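Local structure of alpha-1,4-endofucoidanase (Mariniflexile fucanivorans, 6DLH) at residues A[220-225]-A[288-293]; A[226-231]-A[269-274]. The protein hydrolyses alpha-1,4 linkages within fucoidan chains as a retaining, endo-acting glycoside hydrolase of family 107, whose catalytic domain here precedes immunoglobulin-like domains. One frame throughout, in Å; residues are numbered along the deposited sequence.

Contact 1 of 2, residues A[220-225]-A[288-293]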
loop_
_atom_site.group_PDB
_atom_site.type_symbol
_atom_site.label_atom_id
_atom_site.label_comp_id
_atom_site.label_asym_id
_atom_site.label_seq_id
_atom_site.Cartn_x
_atom_site.Cartn_y
_atom_site.Cartn_z
ATOM N N ILE A 220 4.836 4.968 -12.975
ATOM C CA ILE A 220 3.389 4.792 -13.025
ATOM C C ILE A 220 2.966 4.665 -14.485
ATOM O O ILE A 220 3.143 5.611 -15.248
ATOM C CB ILE A 220 2.685 5.985 -12.348
ATOM C CG1 ILE A 220 2.982 6.032 -10.847
ATOM C CG2 ILE A 220 1.187 5.965 -12.639
ATOM C CD1 ILE A 220 2.343 7.191 -10.123
ATOM N N ASP A 221 2.379 3.519 -14.862
ATOM C CA ASP A 221 2.027 3.300 -16.260
ATOM C C ASP A 221 0.562 3.637 -16.534
ATOM O O ASP A 221 0.203 3.921 -17.672
ATOM C CB ASP A 221 2.371 1.889 -16.745
ATOM C CG ASP A 221 3.843 1.555 -16.622
ATOM O OD1 ASP A 221 4.270 1.232 -15.505
ATOM O OD2 ASP A 221 4.549 1.627 -17.646
ATOM N N ALA A 222 -0.281 3.591 -15.494
ATOM C CA ALA A 222 -1.722 3.716 -15.671
ATOM C C ALA A 222 -2.345 4.278 -14.403
ATOM O O ALA A 222 -1.835 4.028 -13.318
ATOM C CB ALA A 222 -2.332 2.371 -16.011
ATOM N N TRP A 223 -3.441 5.032 -14.577
ATOM C CA TRP A 223 -4.277 5.531 -13.497
ATOM C C TRP A 223 -5.722 5.102 -13.750
ATOM O O TRP A 223 -6.241 5.296 -14.844
ATOM C CB TRP A 223 -4.218 7.065 -13.443
ATOM C CG TRP A 223 -2.880 7.682 -13.177
ATOM C CD1 TRP A 223 -1.890 7.921 -14.084
ATOM C CD2 TRP A 223 -2.412 8.201 -11.920
ATOM N NE1 TRP A 223 -0.832 8.535 -13.472
ATOM C CE2 TRP A 223 -1.122 8.720 -12.145
ATOM C CE3 TRP A 223 -2.953 8.273 -10.631
ATOM C CZ2 TRP A 223 -0.362 9.292 -11.125
ATOM C CZ3 TRP A 223 -2.202 8.834 -9.621
ATOM C CH2 TRP A 223 -0.923 9.334 -9.869
ATOM N N CYS A 224 -6.398 4.562 -12.733
ATOM C CA CYS A 224 -7.824 4.325 -12.888
ATOM C C CYS A 224 -8.578 5.085 -11.802
ATOM O O CYS A 224 -8.286 4.909 -10.621
ATOM C CB CYS A 224 -8.168 2.837 -12.895
ATOM S SG CYS A 224 -7.728 1.959 -11.370
ATOM N N PHE A 225 -9.545 5.917 -12.226
ATOM C CA PHE A 225 -10.282 6.795 -11.328
ATOM C C PHE A 225 -11.689 6.254 -11.105
ATOM O O PHE A 225 -12.514 6.254 -12.015
ATOM C CB PHE A 225 -10.329 8.224 -11.885
ATOM C CG PHE A 225 -8.982 8.897 -11.968
ATOM C CD1 PHE A 225 -8.413 9.483 -10.844
ATOM C CD2 PHE A 225 -8.277 8.933 -13.162
ATOM C CE1 PHE A 225 -7.164 10.090 -10.913
ATOM C CE2 PHE A 225 -7.027 9.532 -13.230
ATOM C CZ PHE A 225 -6.475 10.110 -12.106
ATOM N N ASP A 288 -10.094 8.953 -21.664
ATOM C CA ASP A 288 -9.934 7.529 -21.408
ATOM C C ASP A 288 -8.977 6.921 -22.431
ATOM O O ASP A 288 -9.217 7.000 -23.632
ATOM C CB ASP A 288 -11.283 6.808 -21.467
ATOM C CG ASP A 288 -12.130 6.973 -20.219
ATOM O OD1 ASP A 288 -11.737 6.418 -19.162
ATOM O OD2 ASP A 288 -13.179 7.641 -20.314
ATOM N N ASP A 289 -7.897 6.301 -21.941
ATOM C CA ASP A 289 -7.004 5.526 -22.787
ATOM C C ASP A 289 -7.452 4.068 -22.773
ATOM O O ASP A 289 -7.179 3.330 -23.714
ATOM C CB ASP A 289 -5.543 5.647 -22.338
ATOM C CG ASP A 289 -4.979 7.050 -22.470
ATOM O OD1 ASP A 289 -4.698 7.461 -23.613
ATOM O OD2 ASP A 289 -4.830 7.718 -21.434
ATOM N N TYR A 290 -8.117 3.663 -21.683
ATOM C CA TYR A 290 -8.682 2.325 -21.574
ATOM C C TYR A 290 -9.977 2.369 -20.773
ATOM O O TYR A 290 -10.249 3.346 -20.074
ATOM C CB TYR A 290 -7.669 1.334 -20.985
ATOM C CG TYR A 290 -7.271 1.536 -19.543
ATOM C CD1 TYR A 290 -6.506 2.628 -19.145
ATOM C CD2 TYR A 290 -7.615 0.604 -18.578
ATOM C CE1 TYR A 290 -6.119 2.806 -17.824
ATOM C CE2 TYR A 290 -7.231 0.761 -17.253
ATOM C CZ TYR A 290 -6.476 1.860 -16.877
ATOM O OH TYR A 290 -6.103 2.008 -15.573
ATOM N N THR A 291 -10.762 1.293 -20.886
ATOM C CA THR A 291 -12.010 1.185 -20.152
ATOM C C THR A 291 -11.716 0.733 -18.730
ATOM O O THR A 291 -11.003 -0.246 -18.529
ATOM C CB THR A 291 -12.997 0.233 -20.840
ATOM O OG1 THR A 291 -12.424 -1.075 -20.888
ATOM C CG2 THR A 291 -13.350 0.687 -22.239
ATOM N N PHE A 292 -12.278 1.462 -17.760
ATOM C CA PHE A 292 -12.198 1.088 -16.360
ATOM C C PHE A 292 -12.675 -0.355 -16.205
ATOM O O PHE A 292 -12.015 -1.170 -15.547
ATOM C CB PHE A 292 -13.025 2.053 -15.508
ATOM C CG PHE A 292 -12.798 1.944 -14.024
ATOM C CD1 PHE A 292 -13.484 1.007 -13.265
ATOM C CD2 PHE A 292 -11.912 2.795 -13.377
ATOM C CE1 PHE A 292 -13.283 0.918 -11.895
ATOM C CE2 PHE A 292 -11.709 2.704 -12.008
ATOM C CZ PHE A 292 -12.392 1.764 -11.270
ATOM N N GLY A 293 -13.828 -0.645 -16.821
ATOM C CA GLY A 293 -14.317 -2.002 -17.017
ATOM C C GLY A 293 -14.781 -2.673 -15.725
ATOM O O GLY A 293 -14.454 -3.823 -15.476
#
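Cys224 fits its CB into the notch between Tyr290 and Phe292, where strand 222-226 of the parallel sheet of the catalytic domain, consistent with a (beta/alpha)-barrel like that of the related GH29 fucosidases, meets the loop that follows strand 266-269. The two ring side chains reach out like prongs, and the strand supplies the bump: Cys224 CB lies 3.5 Å from Tyr290 OH and 3.7 Å from Phe292 CE2. Ala222, two residues earlier, forms a second, smaller bump, with its CB 4.2 Å from Tyr290 CE1. Trp223 and Phe225 leave the other face of the strand, away from the loop, and their side chains touch Cys258 of helix 249-259. Tyr290 CG stands between its backbone N and carbonyl carbon (chi1 67°), which brings the ring obliquely alongside the strand, hydroxyl end foremost, to hydrogen-bond with Glu145 on strand 143-149. Shortening Tyr290 to an alanine would probably open a gap beside Ala222 and Cys224 and leave Glu145 without its hydroxyl partner. Phe292 follows the strand further, its CE2 3.6 Å from Phe225 O. Beside it Cys224 makes an oblique sulfur-aromatic contact, SG standing 5.0 Å from the centroid of the Phe292 ring and 49° off the ring normal.

Contact 2 of 2, residues A[226-231]-A[269-274]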
loop_
_atom_site.group_PDB
_atom_site.type_symbol
_atom_site.label_atom_id
_atom_site.label_comp_id
_atom_site.label_asym_id
_atom_site.label_seq_id
_atom_site.Cartn_x
_atom_site.Cartn_y
_atom_site.Cartn_z
ATOM N N ASP A 226 -11.954 5.831 -9.868
ATOM C CA ASP A 226 -13.216 5.232 -9.476
ATOM C C ASP A 226 -14.212 6.335 -9.122
ATOM O O ASP A 226 -13.811 7.466 -8.855
ATOM C CB ASP A 226 -12.990 4.305 -8.280
ATOM C CG ASP A 226 -14.058 3.247 -8.069
ATOM O OD1 ASP A 226 -14.967 3.144 -8.919
ATOM O OD2 ASP A 226 -13.960 2.522 -7.052
ATOM N N SER A 227 -15.508 5.988 -9.125
ATOM C CA SER A 227 -16.577 6.860 -8.660
ATOM C C SER A 227 -16.608 8.169 -9.445
ATOM O O SER A 227 -17.069 9.183 -8.928
ATOM C CB SER A 227 -16.458 7.117 -7.179
ATOM O OG SER A 227 -16.648 5.919 -6.448
ATOM N N ALA A 228 -16.134 8.118 -10.696
ATOM C CA ALA A 228 -15.925 9.283 -11.542
ATOM C C ALA A 228 -17.255 9.908 -11.971
ATOM O O ALA A 228 -17.401 11.122 -11.918
ATOM C CB ALA A 228 -15.061 8.909 -12.723
ATOM N N ASP A 229 -18.231 9.091 -12.380
ATOM C CA ASP A 229 -19.514 9.645 -12.783
ATOM C C ASP A 229 -20.294 10.130 -11.562
ATOM O O ASP A 229 -21.081 11.067 -11.674
ATOM C CB ASP A 229 -20.321 8.712 -13.694
ATOM C CG ASP A 229 -20.687 7.378 -13.069
ATOM O OD1 ASP A 229 -20.234 7.105 -11.941
ATOM O OD2 ASP A 229 -21.426 6.614 -13.723
ATOM N N ASN A 230 -20.071 9.493 -10.402
ATOM C CA ASN A 230 -20.753 9.877 -9.174
ATOM C C ASN A 230 -20.488 11.349 -8.852
ATOM O O ASN A 230 -21.402 12.066 -8.451
ATOM C CB ASN A 230 -20.343 9.019 -7.972
ATOM C CG ASN A 230 -20.621 7.538 -8.136
ATOM O OD1 ASN A 230 -19.983 6.859 -8.937
ATOM N ND2 ASN A 230 -21.546 7.020 -7.347
ATOM N N VAL A 231 -19.232 11.791 -9.015
ATOM C CA VAL A 231 -18.825 13.101 -8.527
ATOM C C VAL A 231 -18.631 14.086 -9.681
ATOM O O VAL A 231 -19.007 15.251 -9.561
ATOM C CB VAL A 231 -17.596 13.047 -7.593
ATOM C CG1 VAL A 231 -16.360 12.477 -8.279
ATOM C CG2 VAL A 231 -17.291 14.408 -6.985
ATOM N N PHE A 269 -11.538 6.197 -16.371
ATOM C CA PHE A 269 -12.511 6.713 -15.421
ATOM C C PHE A 269 -13.667 5.726 -15.286
ATOM O O PHE A 269 -14.155 5.206 -16.282
ATOM C CB PHE A 269 -13.044 8.067 -15.902
ATOM C CG PHE A 269 -12.000 9.152 -15.984
ATOM C CD1 PHE A 269 -11.244 9.327 -17.134
ATOM C CD2 PHE A 269 -11.766 9.991 -14.903
ATOM C CE1 PHE A 269 -10.283 10.322 -17.203
ATOM C CE2 PHE A 269 -10.804 10.987 -14.973
ATOM C CZ PHE A 269 -10.063 11.147 -16.123
ATOM N N ASN A 270 -14.106 5.481 -14.047
ATOM C CA ASN A 270 -15.266 4.635 -13.822
ATOM C C ASN A 270 -16.543 5.454 -14.006
ATOM O O ASN A 270 -16.962 6.164 -13.091
ATOM C CB ASN A 270 -15.261 3.995 -12.435
ATOM C CG ASN A 270 -16.398 3.012 -12.247
ATOM O OD1 ASN A 270 -17.160 2.746 -13.179
ATOM N ND2 ASN A 270 -16.523 2.463 -11.051
ATOM N N ASN A 271 -17.159 5.321 -15.187
ATOM C CA ASN A 271 -18.445 5.943 -15.472
ATOM C C ASN A 271 -19.535 4.872 -15.558
ATOM O O ASN A 271 -20.492 5.010 -16.324
ATOM C CB ASN A 271 -18.397 6.812 -16.734
ATOM C CG ASN A 271 -17.486 8.018 -16.614
ATOM O OD1 ASN A 271 -17.522 8.736 -15.616
ATOM N ND2 ASN A 271 -16.652 8.233 -17.619
ATOM N N SER A 272 -19.391 3.817 -14.742
ATOM C CA SER A 272 -20.380 2.759 -14.589
ATOM C C SER A 272 -20.242 1.690 -15.672
ATOM O O SER A 272 -19.590 1.890 -16.699
ATOM C CB SER A 272 -21.794 3.298 -14.518
ATOM O OG SER A 272 -21.962 4.084 -13.347
ATOM N N VAL A 273 -20.875 0.542 -15.410
ATOM C CA VAL A 273 -20.904 -0.580 -16.335
ATOM C C VAL A 273 -21.705 -0.181 -17.577
ATOM O O VAL A 273 -22.572 0.688 -17.512
ATOM C CB VAL A 273 -21.477 -1.839 -15.651
ATOM C CG1 VAL A 273 -22.967 -1.713 -15.330
ATOM C CG2 VAL A 273 -21.190 -3.105 -16.443
ATOM N N GLY A 274 -21.391 -0.811 -18.716
ATOM C CA GLY A 274 -22.140 -0.590 -19.943
ATOM C C GLY A 274 -23.449 -1.374 -19.983
ATOM O O GLY A 274 -24.174 -1.443 -18.995
#
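Asp226 and Asn270 lie side by side where the parallel strands 222-226 and 266-269 of the probable barrel end, and the loop after the second strand meets the first turn of helix 228-233. The contact knits together the C-terminal ends of two neighbouring strands, the end at which active sites of such barrels generally lie. Asn270 ND2 donates to Asp226 OD1 across 2.7 Å in a nearly straight bond (172°), with the carboxylate and amide planes only 15° apart. Asn270 CG lies opposite its backbone N (chi1 -175°), which sets the amide alongside Asp226. The backbone of Asn270 grips the helix start as well: its O receives Asp229 N at 3.3 Å and, weakly, Ala228 N at 3.2 Å, so one carbonyl serves two early N-H groups. Asp229 OD2, in a carboxylate that the helix start would probably help to stabilise, accepts from Ser272 OG at 2.6 Å through its syn lone pair, on the side of its other oxygen. Ala228 rests its CB on Phe269 CB at 3.9 Å, near the plane of the phenylalanine ring and at its edge.

These first contacts are held in place from further out. Tyr147 hydrogen-bonds to Asp226 OD2, while Tyr251 holds Asn271 OD1 and meets the Phe269 ring edge-to-face. The Asn270 amide is fixed at both ends, because its OD1 closes an Asx turn by accepting Ser272 N at 2.9 Å, from above the carbonyl plane.

How the contacts relate
From the N terminus, the chain runs up strand 222-226, the first side of contact 1, and on through Asp226 and the start of helix 228-233, the first side of contact 2. It passes through helix 249-259 and strand 266-269 to reach 269-274, closing the smaller loop; only at 288-293 does it close the larger one. Contact 2 is nested inside contact 1. Contact 1 ties the later part of the loop after strand 266-269 to the body of strand 222-226, contact 2 its beginning to the strand end and helix start. Centred 12 Å apart, they join through a probable hydrogen bond of 2.7 Å between Phe225 O and Asn270 N, with Phe292 packed against Phe269 and Asn270.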